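Local coordinates for protein ATP12 ATPase (Paracoccus denitrificans, PDB 2ZD2) that probably acts as a molecular chaperone of the ATP12 family in the assembly of F1-ATPase, at residues Ser99-Ala104 and Leu131-Gly136; Glu114-Leu119 and His192-Ile197. The protein carries 1 engineered substitution. All coordinates share one frame; numbering follows the deposited sequence.

Contact 1: residues Ser99-Ala104 and Leu131-Gly136; sequences SYRADA and LRITHG
R101 and H135, with Y100 and T134 beside them, form the two bridges of a short parallel sheet. Its bonding follows the parallel pattern, in which R101 uses both its N and its O on the same partner strand: R101 N gives to T134 O at 2.8 Å and R101 O receives G136 N. Two residues before R101, S99 O takes T134 N at 2.7 Å in an almost straight bond (177°), and T134 OG1 adds a weak second one. The strands belong to a beta-alpha-beta unit whose connection is helix 106-126.

The tight part lies on the face that R101 and H135 share. The arginine chain bends at chi2 (-56°) and passes obliquely across I133, so that I133 CG2 sits 3.6 Å from R101 CG and also over one face of the guanidinium, while I133 CD1 reaches R101 NH2. R101 CB meanwhile lies over the imidazole face, 4.1 Å from the H135 ring centroid. R101 NH1 forms a salt bridge with D117 OD1, and R101 NE a hydrogen bond with L98 O. The T134 side of the sheet is sparser: Y100 and T134 run side by side, pointing the same way, with Y100 CE1 3.6 Å from T134 OG1. At the solvent end, exposed D103 makes one close approach, OD2 to G136 CA at 3.2 Å; with phi at 104°, a side chain on G136 would press on the preceding carbonyl and on D103 OD2.

Main-chain amides hold the register; buried R101 lays its aliphatic part against H135 and I133, while its charge is met by D117.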
ATOM      1  N   SER A  99      12.526   5.436  12.278  1.00 16.50           N
ATOM      2  CA  SER A  99      13.038   6.333  13.313  1.00 19.13           C
ATOM      3  C   SER A  99      13.442   5.599  14.590  1.00 20.34           C
ATOM      4  O   SER A  99      13.951   6.220  15.517  1.00 19.87           O
ATOM      5  CB  SER A  99      12.005   7.411  13.660  1.00 19.96           C
ATOM      6  OG  SER A  99      10.928   6.859  14.393  1.00 33.10           O
ATOM      7  N   TYR A 100      13.264   4.281  14.613  1.00 18.84           N
ATOM      8  CA  TYR A 100      13.582   3.487  15.806  1.00 18.25           C
ATOM      9  C   TYR A 100      14.686   2.479  15.563  1.00 18.90           C
ATOM     10  O   TYR A 100      14.443   1.450  14.938  1.00 22.45           O
ATOM     11  CB  TYR A 100      12.325   2.754  16.275  1.00 22.36           C
ATOM     12  CG  TYR A 100      11.314   3.686  16.872  1.00 26.33           C
ATOM     13  CD1 TYR A 100      11.443   4.135  18.188  1.00 33.00           C
ATOM     14  CD2 TYR A 100      10.293   4.210  16.094  1.00 33.83           C
ATOM     15  CE1 TYR A 100      10.580   5.090  18.702  1.00 36.49           C
ATOM     16  CE2 TYR A 100       9.432   5.166  16.598  1.00 29.77           C
ATOM     17  CZ  TYR A 100       9.582   5.604  17.893  1.00 33.27           C
ATOM     18  OH  TYR A 100       8.754   6.604  18.351  1.00 41.44           O
ATOM     19  N   ARG A 101      15.890   2.761  16.062  1.00 18.79           N
ATOM     20  CA  ARG A 101      17.024   1.851  15.870  1.00 20.16           C
ATOM     21  C   ARG A 101      17.255   0.918  17.060  1.00 21.79           C
ATOM     22  O   ARG A 101      16.959   1.262  18.196  1.00 18.53           O
ATOM     23  CB  ARG A 101      18.312   2.644  15.629  1.00 19.98           C
ATOM     24  CG  ARG A 101      18.223   3.705  14.557  1.00 18.48           C
ATOM     25  CD  ARG A 101      17.755   3.106  13.218  1.00 18.43           C
ATOM     26  NE  ARG A 101      17.265   4.132  12.294  1.00 21.84           N
ATOM     27  CZ  ARG A 101      18.039   4.877  11.510  1.00 20.79           C
ATOM     28  NH1 ARG A 101      19.356   4.719  11.523  1.00 23.23           N
ATOM     29  NH2 ARG A 101      17.488   5.784  10.708  1.00 23.48           N
ATOM     30  N   ALA A 102      17.800  -0.266  16.795  1.00 24.28           N
ATOM     31  CA  ALA A 102      18.072  -1.225  17.869  1.00 25.79           C
ATOM     32  C   ALA A 102      19.222  -0.727  18.750  1.00 26.16           C
ATOM     33  O   ALA A 102      19.977   0.176  18.359  1.00 23.09           O
ATOM     34  CB  ALA A 102      18.429  -2.588  17.273  1.00 22.69           C
ATOM     35  N   ASP A 103      19.326  -1.293  19.951  1.00 23.29           N
ATOM     36  CA  ASP A 103      20.405  -0.935  20.866  1.00 27.49           C
ATOM     37  C   ASP A 103      21.558  -1.920  20.646  1.00 26.92           C
ATOM     38  O   ASP A 103      22.729  -1.586  20.872  1.00 30.48           O
ATOM     39  CB  ASP A 103      19.943  -1.021  22.328  1.00 31.59           C
ATOM     40  CG  ASP A 103      19.454   0.325  22.895  1.00 34.32           C
ATOM     41  OD1 ASP A 103      20.092   1.376  22.630  1.00 34.97           O
ATOM     42  OD2 ASP A 103      18.445   0.316  23.639  1.00 32.08           O
ATOM     43  N   ALA A 104      21.221  -3.123  20.175  1.00 27.18           N
ATOM     44  CA  ALA A 104      22.217  -4.166  19.949  1.00 24.91           C
ATOM     45  C   ALA A 104      21.720  -5.362  19.120  1.00 23.75           C
ATOM     46  O   ALA A 104      20.521  -5.520  18.885  1.00 26.37           O
ATOM     47  CB  ALA A 104      22.728  -4.654  21.308  1.00 27.18           C
ATOM     48  N   LEU A 131      13.171  13.363  10.189  1.00 24.66           N
ATOM     49  CA  LEU A 131      12.651  12.703  11.382  1.00 22.64           C
ATOM     50  C   LEU A 131      13.727  12.576  12.474  1.00 22.58           C
ATOM     51  O   LEU A 131      14.910  12.463  12.179  1.00 24.99           O
ATOM     52  CB  LEU A 131      12.134  11.308  11.017  1.00 24.65           C
ATOM     53  CG  LEU A 131      10.882  11.190  10.142  1.00 23.86           C
ATOM     54  CD1 LEU A 131      10.526   9.709   9.958  1.00 22.87           C
ATOM     55  CD2 LEU A 131       9.729  11.929  10.795  1.00 24.42           C
ATOM     56  N   ARG A 132      13.305  12.603  13.737  1.00 25.53           N
ATOM     57  CA  ARG A 132      14.218  12.451  14.864  1.00 25.32           C
ATOM     58  C   ARG A 132      14.378  10.960  15.044  1.00 21.77           C
ATOM     59  O   ARG A 132      13.394  10.231  15.066  1.00 21.05           O
ATOM     60  CB  ARG A 132      13.632  13.086  16.120  1.00 29.89           C
ATOM     61  CG  ARG A 132      13.732  14.599  16.092  1.00 39.33           C
ATOM     62  CD  ARG A 132      12.931  15.250  17.208  1.00 47.04           C
ATOM     63  NE  ARG A 132      12.876  16.703  17.055  1.00 50.33           N
ATOM     64  CZ  ARG A 132      12.091  17.499  17.778  1.00 53.39           C
ATOM     65  NH1 ARG A 132      11.295  16.984  18.709  1.00 53.37           N
ATOM     66  NH2 ARG A 132      12.091  18.809  17.560  1.00 55.25           N
ATOM     67  N   ILE A 133      15.616  10.504  15.146  1.00 17.62           N
ATOM     68  CA  ILE A 133      15.888   9.073  15.251  1.00 21.34           C
ATOM     69  C   ILE A 133      16.177   8.688  16.674  1.00 22.64           C
ATOM     70  O   ILE A 133      16.911   9.390  17.356  1.00 26.59           O
ATOM     71  CB  ILE A 133      17.115   8.665  14.379  1.00 22.56           C
ATOM     72  CG1 ILE A 133      16.912   9.085  12.916  1.00 21.65           C
ATOM     73  CG2 ILE A 133      17.338   7.167  14.468  1.00 26.87           C
ATOM     74  CD1 ILE A 133      15.692   8.486  12.253  1.00 23.91           C
ATOM     75  N   THR A 134      15.599   7.589  17.142  1.00 20.15           N
ATOM     76  CA  THR A 134      15.873   7.153  18.499  1.00 25.70           C
ATOM     77  C   THR A 134      16.558   5.804  18.487  1.00 24.11           C
ATOM     78  O   THR A 134      16.368   5.010  17.580  1.00 20.14           O
ATOM     79  CB  THR A 134      14.602   6.965  19.360  1.00 29.02           C
ATOM     80  OG1 THR A 134      13.435   7.361  18.633  1.00 35.28           O
ATOM     81  CG2 THR A 134      14.720   7.765  20.637  1.00 36.21           C
ATOM     82  N   HIS A 135      17.370   5.547  19.501  1.00 27.81           N
ATOM     83  CA  HIS A 135      18.014   4.253  19.615  1.00 28.75           C
ATOM     84  C   HIS A 135      17.421   3.664  20.885  1.00 29.66           C
ATOM     85  O   HIS A 135      17.447   4.285  21.945  1.00 31.63           O
ATOM     86  CB  HIS A 135      19.531   4.394  19.732  1.00 34.48           C
ATOM     87  CG  HIS A 135      20.182   4.909  18.485  1.00 37.31           C
ATOM     88  ND1 HIS A 135      20.022   6.203  18.040  1.00 41.31           N
ATOM     89  CD2 HIS A 135      20.978   4.294  17.575  1.00 40.18           C
ATOM     90  CE1 HIS A 135      20.689   6.367  16.911  1.00 40.21           C
ATOM     91  NE2 HIS A 135      21.279   5.223  16.608  1.00 42.69           N
ATOM     92  N   GLY A 136      16.809   2.498  20.757  1.00 32.67           N
ATOM     93  CA  GLY A 136      16.244   1.876  21.925  1.00 32.37           C
ATOM     94  C   GLY A 136      14.746   1.975  22.049  1.00 37.67           C
ATOM     95  O   GLY A 136      14.025   2.330  21.115  1.00 41.26           O
TER

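Contact 2: residues Glu114-Leu119 and His192-Ile197; sequences EGWDPL and HALSRI
G115 and L194 bring two helices together with their CA atoms 6.3 Å apart, at a place where helix 106-126 is kinked: P118, a proline, has no N-H to give, and L119 N manages only a weak bond to W116 O. The end of the L194 side chain leans in to this helix, and its two methyls divide the work: CD2 settles 3.6 Å from G115 O, whereas CD1 meets L119 CD2 at 3.8 Å, the two leucine chains passing at a slant.

W116 supplies the polar link. Its CG stands anti to its own carbonyl carbon (chi1 -58°), and the indole reaches across edge first, giving W116 NE1 to L194 O at 2.8 Å. The oxygen lies close to the indole plane, yet the donor stands 51° out of the carbonyl plane, away from the lone pairs. The acceptor belongs to the last turn of helix 188-195, where successive carbonyls lose their regular helical partners; L194 O otherwise receives a weak bond from I197 N. R196 then leaves helical angles and serves as the N-cap residue of helix 197-206; the indole bond thus lands where one helix gives way to the next.

I197, at the start of that next helix, slides past the tryptophan in the opposite direction and brings its CD1 to 3.6 Å from W116 NE1. The same methyl comes within 4.0 Å of G115 CA, an approach allowed by the missing side chain. An alanine in place of W116 would leave L194 O without this indole donor and is likely to open a gap beside I197 CD1. From helix 175-182, L177 touches L194 and A180 touches L119, while L98 packs against both W116 and L119.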
ATOM      1  N   GLU A 114      22.717   1.602   7.521  1.00 24.77           N
ATOM      2  CA  GLU A 114      23.055   1.548   6.106  1.00 24.95           C
ATOM      3  C   GLU A 114      21.828   1.512   5.194  1.00 25.58           C
ATOM      4  O   GLU A 114      21.788   2.179   4.164  1.00 20.72           O
ATOM      5  CB  GLU A 114      23.967   0.350   5.865  1.00 30.00           C
ATOM      6  CG  GLU A 114      25.289   0.458   6.636  1.00 38.60           C
ATOM      7  CD  GLU A 114      26.137  -0.810   6.556  1.00 42.67           C
ATOM      8  OE1 GLU A 114      27.269  -0.803   7.095  1.00 45.49           O
ATOM      9  OE2 GLU A 114      25.669  -1.810   5.956  1.00 44.73           O
ATOM     10  N   GLY A 115      20.811   0.759   5.585  1.00 21.43           N
ATOM     11  CA  GLY A 115      19.626   0.699   4.752  1.00 19.03           C
ATOM     12  C   GLY A 115      18.685   1.877   4.915  1.00 17.60           C
ATOM     13  O   GLY A 115      18.164   2.388   3.921  1.00 19.73           O
ATOM     14  N   TRP A 116      18.492   2.328   6.158  1.00 18.93           N
ATOM     15  CA  TRP A 116      17.553   3.413   6.466  1.00 17.19           C
ATOM     16  C   TRP A 116      17.996   4.870   6.389  1.00 18.09           C
ATOM     17  O   TRP A 116      17.218   5.759   5.989  1.00 15.94           O
ATOM     18  CB  TRP A 116      16.944   3.156   7.853  1.00 13.18           C
ATOM     19  CG  TRP A 116      16.222   1.812   7.956  1.00 20.82           C
ATOM     20  CD1 TRP A 116      15.819   1.007   6.919  1.00 18.93           C
ATOM     21  CD2 TRP A 116      15.710   1.205   9.151  1.00 19.65           C
ATOM     22  NE1 TRP A 116      15.077  -0.053   7.398  1.00 17.72           N
ATOM     23  CE2 TRP A 116      14.998   0.045   8.763  1.00 15.25           C
ATOM     24  CE3 TRP A 116      15.780   1.529  10.512  1.00 17.93           C
ATOM     25  CZ2 TRP A 116      14.357  -0.781   9.686  1.00 12.20           C
ATOM     26  CZ3 TRP A 116      15.131   0.692  11.434  1.00 18.39           C
ATOM     27  CH2 TRP A 116      14.436  -0.444  11.009  1.00 16.27           C
ATOM     28  N   ASP A 117      19.234   5.147   6.780  1.00 18.02           N
ATOM     29  CA  ASP A 117      19.701   6.528   6.733  1.00 22.15           C
ATOM     30  C   ASP A 117      19.456   7.216   5.400  1.00 20.82           C
ATOM     31  O   ASP A 117      19.106   8.401   5.365  1.00 23.31           O
ATOM     32  CB  ASP A 117      21.172   6.591   7.122  1.00 20.47           C
ATOM     33  CG  ASP A 117      21.371   6.327   8.591  1.00 25.69           C
ATOM     34  OD1 ASP A 117      20.354   6.237   9.309  1.00 22.15           O
ATOM     35  OD2 ASP A 117      22.529   6.212   9.035  1.00 24.87           O
ATOM     36  N   PRO A 118      19.625   6.486   4.278  1.00 23.72           N
ATOM     37  CA  PRO A 118      19.401   7.079   2.955  1.00 23.80           C
ATOM     38  C   PRO A 118      17.937   7.514   2.762  1.00 22.67           C
ATOM     39  O   PRO A 118      17.647   8.509   2.090  1.00 22.77           O
ATOM     40  CB  PRO A 118      19.800   5.953   2.011  1.00 24.68           C
ATOM     41  CG  PRO A 118      20.877   5.253   2.772  1.00 24.60           C
ATOM     42  CD  PRO A 118      20.304   5.185   4.153  1.00 17.03           C
ATOM     43  N   LEU A 119      17.017   6.755   3.349  1.00 21.27           N
ATOM     44  CA  LEU A 119      15.601   7.081   3.255  1.00 18.67           C
ATOM     45  C   LEU A 119      15.251   8.234   4.169  1.00 19.51           C
ATOM     46  O   LEU A 119      14.389   9.044   3.835  1.00 18.77           O
ATOM     47  CB  LEU A 119      14.718   5.860   3.570  1.00 23.02           C
ATOM     48  CG  LEU A 119      14.383   4.963   2.365  1.00 23.30           C
ATOM     49  CD1 LEU A 119      13.598   5.777   1.328  1.00 22.79           C
ATOM     50  CD2 LEU A 119      15.649   4.402   1.752  1.00 21.54           C
ATOM     51  N   HIS A 192       9.862  -3.512   1.250  1.00 14.52           N
ATOM     52  CA  HIS A 192       9.685  -4.691   2.078  1.00 11.25           C
ATOM     53  C   HIS A 192      11.008  -5.150   2.711  1.00 17.47           C
ATOM     54  O   HIS A 192      11.099  -5.400   3.924  1.00 14.49           O
ATOM     55  CB  HIS A 192       9.130  -5.837   1.252  1.00 12.82           C
ATOM     56  CG  HIS A 192       8.939  -7.086   2.040  1.00 12.27           C
ATOM     57  ND1 HIS A 192       8.125  -7.139   3.157  1.00 13.67           N
ATOM     58  CD2 HIS A 192       9.448  -8.330   1.879  1.00 14.32           C
ATOM     59  CE1 HIS A 192       8.138  -8.368   3.639  1.00 16.43           C
ATOM     60  NE2 HIS A 192       8.931  -9.109   2.884  1.00 11.84           N
ATOM     61  N   ALA A 193      12.032  -5.281   1.874  1.00 14.82           N
ATOM     62  CA  ALA A 193      13.352  -5.722   2.350  1.00 12.02           C
ATOM     63  C   ALA A 193      13.933  -4.736   3.374  1.00 14.60           C
ATOM     64  O   ALA A 193      14.526  -5.128   4.369  1.00 13.47           O
ATOM     65  CB  ALA A 193      14.281  -5.867   1.181  1.00 14.12           C
ATOM     66  N   LEU A 194      13.753  -3.441   3.145  1.00 14.94           N
ATOM     67  CA  LEU A 194      14.255  -2.480   4.114  1.00 16.10           C
ATOM     68  C   LEU A 194      13.515  -2.617   5.448  1.00 16.88           C
ATOM     69  O   LEU A 194      14.091  -2.472   6.529  1.00 14.44           O
ATOM     70  CB  LEU A 194      14.053  -1.074   3.606  1.00 10.12           C
ATOM     71  CG  LEU A 194      14.947  -0.598   2.469  1.00 13.84           C
ATOM     72  CD1 LEU A 194      14.512   0.808   2.078  1.00 17.05           C
ATOM     73  CD2 LEU A 194      16.420  -0.625   2.934  1.00 17.09           C
ATOM     74  N   SER A 195      12.220  -2.871   5.393  1.00  9.66           N
ATOM     75  CA  SER A 195      11.521  -2.992   6.656  1.00  7.05           C
ATOM     76  C   SER A 195      11.972  -4.203   7.463  1.00 10.18           C
ATOM     77  O   SER A 195      11.942  -4.178   8.685  1.00 15.16           O
ATOM     78  CB  SER A 195       9.996  -3.075   6.443  1.00 15.60           C
ATOM     79  OG  SER A 195       9.633  -4.291   5.835  1.00 16.10           O
ATOM     80  N   ARG A 196      12.387  -5.269   6.809  1.00 11.41           N
ATOM     81  CA  ARG A 196      12.788  -6.412   7.608  1.00 15.54           C
ATOM     82  C   ARG A 196      14.268  -6.593   7.885  1.00 17.12           C
ATOM     83  O   ARG A 196      14.693  -7.694   8.202  1.00 15.87           O
ATOM     84  CB  ARG A 196      12.203  -7.701   7.046  1.00 25.78           C
ATOM     85  CG  ARG A 196      12.572  -8.004   5.639  1.00 27.77           C
ATOM     86  CD  ARG A 196      11.471  -8.910   5.049  1.00 34.35           C
ATOM     87  NE  ARG A 196      11.204 -10.085   5.877  1.00 26.75           N
ATOM     88  CZ  ARG A 196      12.037 -11.109   6.023  1.00 31.54           C
ATOM     89  NH1 ARG A 196      13.205 -11.121   5.389  1.00 29.04           N
ATOM     90  NH2 ARG A 196      11.708 -12.120   6.815  1.00 30.89           N
ATOM     91  N   ILE A 197      15.041  -5.512   7.819  1.00 12.46           N
ATOM     92  CA  ILE A 197      16.478  -5.608   8.136  1.00 16.65           C
ATOM     93  C   ILE A 197      16.704  -6.309   9.478  1.00 16.68           C
ATOM     94  O   ILE A 197      17.560  -7.189   9.599  1.00 15.51           O
ATOM     95  CB  ILE A 197      17.136  -4.205   8.187  1.00 15.33           C
ATOM     96  CG1 ILE A 197      17.358  -3.739   6.738  1.00 16.85           C
ATOM     97  CG2 ILE A 197      18.471  -4.229   9.034  1.00 10.35           C
ATOM     98  CD1 ILE A 197      17.804  -2.310   6.594  1.00 20.85           C
TER

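Overall arrangement
Followed from the N terminus, the chain first passes 99-104, then 114-119 on helix 106-126, then 131-136 and finally 192-197. Contact 1 closes a loop of 26 residues, mostly that helix, when strand 134-135 returns beside strand 100-101. Contact 2 starts inside this loop and closes a longer one of 72 residues, so the two cross rather than nest. Helix 106-126 is their common element: R101 NE packs on W116 CE3 and Y100 O on W116 CZ3, placing one indole between the small parallel sheet and the junction of helices 188-195 and 197-206. The centres of the two contacts lie about 13 Å apart, contact 1 nearer the surface.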